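Local structure of thermotoga maritima TmcAL (Thermotoga maritima, 5Y0T) at residues E9-H14 / P47-K52. The protein belongs to the HIGH nucleotidyl transferase family of the HUP clan and binds adenosine-5'-rp-alpha-thio-triphosphate. Sequence-based numbering, arbitrary orientation.
With TAT (adenosine-5'-rp-alpha-thio-triphosphate), chain E.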
loop_
_atom_site.group_PDB
_atom_site.type_symbol
_atom_site.label_atom_id
_atom_site.label_comp_id
_atom_site.label_asym_id
_atom_site.label_seq_id
_atom_site.Cartn_x
_atom_site.Cartn_y
_atom_site.Cartn_z
ATOM N N GLU A 9 19.052 -19.719 2.379
ATOM C CA GLU A 9 18.507 -18.483 1.826
ATOM C C GLU A 9 19.238 -18.187 0.522
ATOM O O GLU A 9 18.612 -17.786 -0.455
ATOM C CB GLU A 9 18.589 -17.345 2.835
ATOM C CG GLU A 9 17.657 -17.621 4.008
ATOM C CD GLU A 9 17.203 -16.355 4.705
ATOM O OE1 GLU A 9 18.074 -15.609 5.187
ATOM O OE2 GLU A 9 15.978 -16.090 4.727
ATOM N N TYR A 10 20.573 -18.274 0.552
ATOM C CA TYR A 10 21.389 -18.126 -0.655
ATOM C C TYR A 10 21.163 -16.748 -1.285
ATOM O O TYR A 10 20.741 -16.654 -2.436
ATOM C CB TYR A 10 21.061 -19.241 -1.685
ATOM C CG TYR A 10 21.509 -20.652 -1.302
ATOM C CD1 TYR A 10 22.530 -20.863 -0.369
ATOM C CD2 TYR A 10 20.921 -21.769 -1.888
ATOM C CE1 TYR A 10 22.947 -22.160 -0.028
ATOM C CE2 TYR A 10 21.329 -23.060 -1.558
ATOM C CZ TYR A 10 22.340 -23.254 -0.638
ATOM O OH TYR A 10 22.750 -24.544 -0.327
ATOM N N ASN A 11 21.497 -15.691 -0.542
ATOM C CA ASN A 11 21.166 -14.320 -0.935
ATOM C C ASN A 11 22.383 -13.409 -1.018
ATOM O O ASN A 11 22.500 -12.470 -0.230
ATOM C CB ASN A 11 20.159 -13.710 0.060
ATOM C CG ASN A 11 19.618 -12.352 -0.401
ATOM O OD1 ASN A 11 19.681 -12.012 -1.577
ATOM N ND2 ASN A 11 19.106 -11.568 0.537
ATOM N N PRO A 12 23.293 -13.660 -1.976
ATOM C CA PRO A 12 23.330 -14.702 -3.012
ATOM C C PRO A 12 24.071 -15.993 -2.591
ATOM O O PRO A 12 24.666 -16.044 -1.503
ATOM C CB PRO A 12 24.098 -14.013 -4.135
ATOM C CG PRO A 12 25.174 -13.267 -3.354
ATOM C CD PRO A 12 24.447 -12.742 -2.104
ATOM N N PHE A 13 24.089 -17.001 -3.472
ATOM C CA PHE A 13 24.834 -18.234 -3.181
ATOM C C PHE A 13 26.295 -17.892 -3.317
ATOM O O PHE A 13 26.735 -17.535 -4.407
ATOM C CB PHE A 13 24.458 -19.359 -4.151
ATOM C CG PHE A 13 25.012 -20.711 -3.774
ATOM C CD1 PHE A 13 26.378 -20.967 -3.839
ATOM C CD2 PHE A 13 24.163 -21.725 -3.363
ATOM C CE1 PHE A 13 26.890 -22.213 -3.494
ATOM C CE2 PHE A 13 24.671 -22.975 -3.013
ATOM C CZ PHE A 13 26.028 -23.209 -3.066
ATOM N N HIS A 14 27.065 -18.030 -2.236
ATOM C CA HIS A 14 28.457 -17.608 -2.296
ATOM C C HIS A 14 29.393 -18.752 -1.932
ATOM O O HIS A 14 28.976 -19.894 -1.797
ATOM C CB HIS A 14 28.716 -16.381 -1.387
ATOM C CG HIS A 14 28.270 -16.543 0.038
ATOM N ND1 HIS A 14 28.563 -17.658 0.798
ATOM C CD2 HIS A 14 27.574 -15.708 0.852
ATOM C CE1 HIS A 14 28.063 -17.503 2.014
ATOM N NE2 HIS A 14 27.460 -16.328 2.073
ATOM N N PRO A 47 14.557 -7.978 0.601
ATOM C CA PRO A 47 14.293 -8.805 -0.580
ATOM C C PRO A 47 15.529 -9.606 -0.937
ATOM O O PRO A 47 16.647 -9.165 -0.648
ATOM C CB PRO A 47 13.984 -7.788 -1.678
ATOM C CG PRO A 47 14.737 -6.540 -1.248
ATOM C CD PRO A 47 14.715 -6.552 0.266
ATOM N N ALA A 48 15.337 -10.752 -1.580
ATOM C CA ALA A 48 16.458 -11.478 -2.148
ATOM C C ALA A 48 17.006 -10.628 -3.278
ATOM O O ALA A 48 16.253 -9.912 -3.962
ATOM C CB ALA A 48 16.020 -12.844 -2.632
ATOM N N VAL A 49 18.313 -10.655 -3.473
ATOM C CA VAL A 49 18.889 -9.727 -4.427
ATOM C C VAL A 49 18.547 -10.153 -5.873
ATOM O O VAL A 49 18.477 -9.309 -6.770
ATOM C CB VAL A 49 20.416 -9.581 -4.205
ATOM C CG1 VAL A 49 21.173 -10.887 -4.556
ATOM C CG2 VAL A 49 20.940 -8.377 -4.976
ATOM N N ILE A 50 18.319 -11.453 -6.081
ATOM C CA ILE A 50 17.680 -11.965 -7.309
ATOM C C ILE A 50 16.611 -12.957 -6.872
ATOM O O ILE A 50 16.629 -13.387 -5.721
ATOM C CB ILE A 50 18.655 -12.655 -8.269
ATOM C CG1 ILE A 50 19.454 -13.751 -7.539
ATOM C CG2 ILE A 50 19.612 -11.649 -8.922
ATOM C CD1 ILE A 50 20.449 -14.473 -8.480
ATOM N N ASP A 51 15.683 -13.335 -7.754
ATOM C CA ASP A 51 14.485 -13.999 -7.232
ATOM C C ASP A 51 14.695 -15.490 -6.993
ATOM O O ASP A 51 15.766 -16.035 -7.253
ATOM C CB ASP A 51 13.255 -13.730 -8.134
ATOM C CG ASP A 51 13.273 -14.471 -9.463
ATOM O OD1 ASP A 51 14.108 -15.374 -9.702
ATOM O OD2 ASP A 51 12.395 -14.136 -10.293
ATOM N N LYS A 52 13.663 -16.143 -6.468
ATOM C CA LYS A 52 13.810 -17.514 -5.986
ATOM C C LYS A 52 13.977 -18.501 -7.136
ATOM O O LYS A 52 14.580 -19.564 -6.967
ATOM C CB LYS A 52 12.596 -17.901 -5.122
ATOM C CG LYS A 52 11.288 -17.952 -5.925
ATOM C CD LYS A 52 10.068 -17.960 -5.002
ATOM C CE LYS A 52 8.774 -17.968 -5.832
ATOM N NZ LYS A 52 7.555 -17.977 -4.947
HETATM N N1 TAT E . 31.173 -21.408 6.270
HETATM C C2 TAT E . 30.436 -22.505 6.529
HETATM N N3 TAT E . 29.101 -22.554 6.380
HETATM C C4 TAT E . 28.416 -21.468 5.949
HETATM C C5 TAT E . 29.149 -20.240 5.627
HETATM C C6 TAT E . 30.617 -20.264 5.824
HETATM N N6 TAT E . 31.375 -19.173 5.558
HETATM N N7 TAT E . 28.234 -19.336 5.217
HETATM C C8 TAT E . 27.015 -19.934 5.258
HETATM N N9 TAT E . 27.131 -21.204 5.694
HETATM P PA TAT E . 22.193 -19.216 4.466
HETATM P PB TAT E . 23.725 -17.324 6.112
HETATM P PG TAT E . 25.639 -15.192 5.729
HETATM C "C1'" TAT E . 26.021 -22.162 5.888
HETATM O O1A TAT E . 26.772 -15.102 4.722
HETATM O O1B TAT E . 22.852 -16.321 6.804
HETATM S S1G TAT E . 20.829 -19.611 5.795
HETATM C "C2'" TAT E . 25.006 -21.590 6.876
HETATM O "O2'" TAT E . 25.437 -21.733 8.230
HETATM O O2A TAT E . 21.763 -19.116 3.012
HETATM O O2B TAT E . 24.343 -18.439 6.917
HETATM O O2G TAT E . 24.619 -14.083 5.562
HETATM C "C3'" TAT E . 23.769 -22.395 6.545
HETATM O "O3'" TAT E . 23.772 -23.658 7.236
HETATM O O3A TAT E . 22.977 -17.839 4.779
HETATM O O3B TAT E . 24.890 -16.553 5.290
HETATM O O3G TAT E . 26.040 -15.426 7.166
HETATM C "C4'" TAT E . 23.915 -22.641 5.046
HETATM O "O4'" TAT E . 25.277 -22.374 4.693
HETATM C "C5'" TAT E . 23.009 -21.717 4.225
HETATM O "O5'" TAT E . 23.313 -20.366 4.573
#
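Asn-11 swings its amide away from its backbone N (chi1 -172°), which carries OD1 across to Ala-48 and Val-49. Val-49 has CG1 set between its backbone N and carbonyl carbon (chi1 68°), which brings this methyl to 3.5 Å from OD1 of Asn-11. The same oxygen accepts the one hydrogen bond between 9-14 and 47-52, from Val-49 N to Asn-11 OD1 at 2.7 Å; the donor is tilted 21° from the amide carbonyl plane. Beneath the amide runs the backbone of Ala-48, whose CA lies 3.3 Å from Asn-11 OD1. Asn-11 ND2 faces the carbonyl of Pro-47 too loosely for a bond and is satisfied elsewhere. Beside this polar link, Pro-12 CB rests against Val-49 CG1 at 4.3 Å; the peptide bond from Asn-11 to Pro-12 is cis, a sharp bend in the 9-14 loop. The ligand lies along another part of that loop: the backbone N atoms of Glu-9 and Tyr-10 both donate to O2A of adenosine-5'-rp-alpha-thio-triphosphate, at 2.8 and 2.9 Å. Further on, His-14 NE2 donates to O1A of the ligand at 3.0 Å, and N7 of the adenine lies in the plane of the imidazole at its edge. His-14 opens the HIGH-type motif of the family, and His-17 NE2 also bonds the ligand. Phe-13 sets CD2 over the centre of the Tyr-10 ring. Thus Asn-11 ties a phosphate-binding loop to its neighbour while touching no ligand atom itself. Arg-55 of helix 52-61 binds the carbonyls of Glu-9 and Tyr-10, and Met-217 of helix 210-218 packs on both Pro-12 and Val-49. Both loops follow neighbouring parallel strands, 3-8 and 32-38, and lead into helices 15-28 and 52-61, with His-14 and Asp-51 at the N-caps.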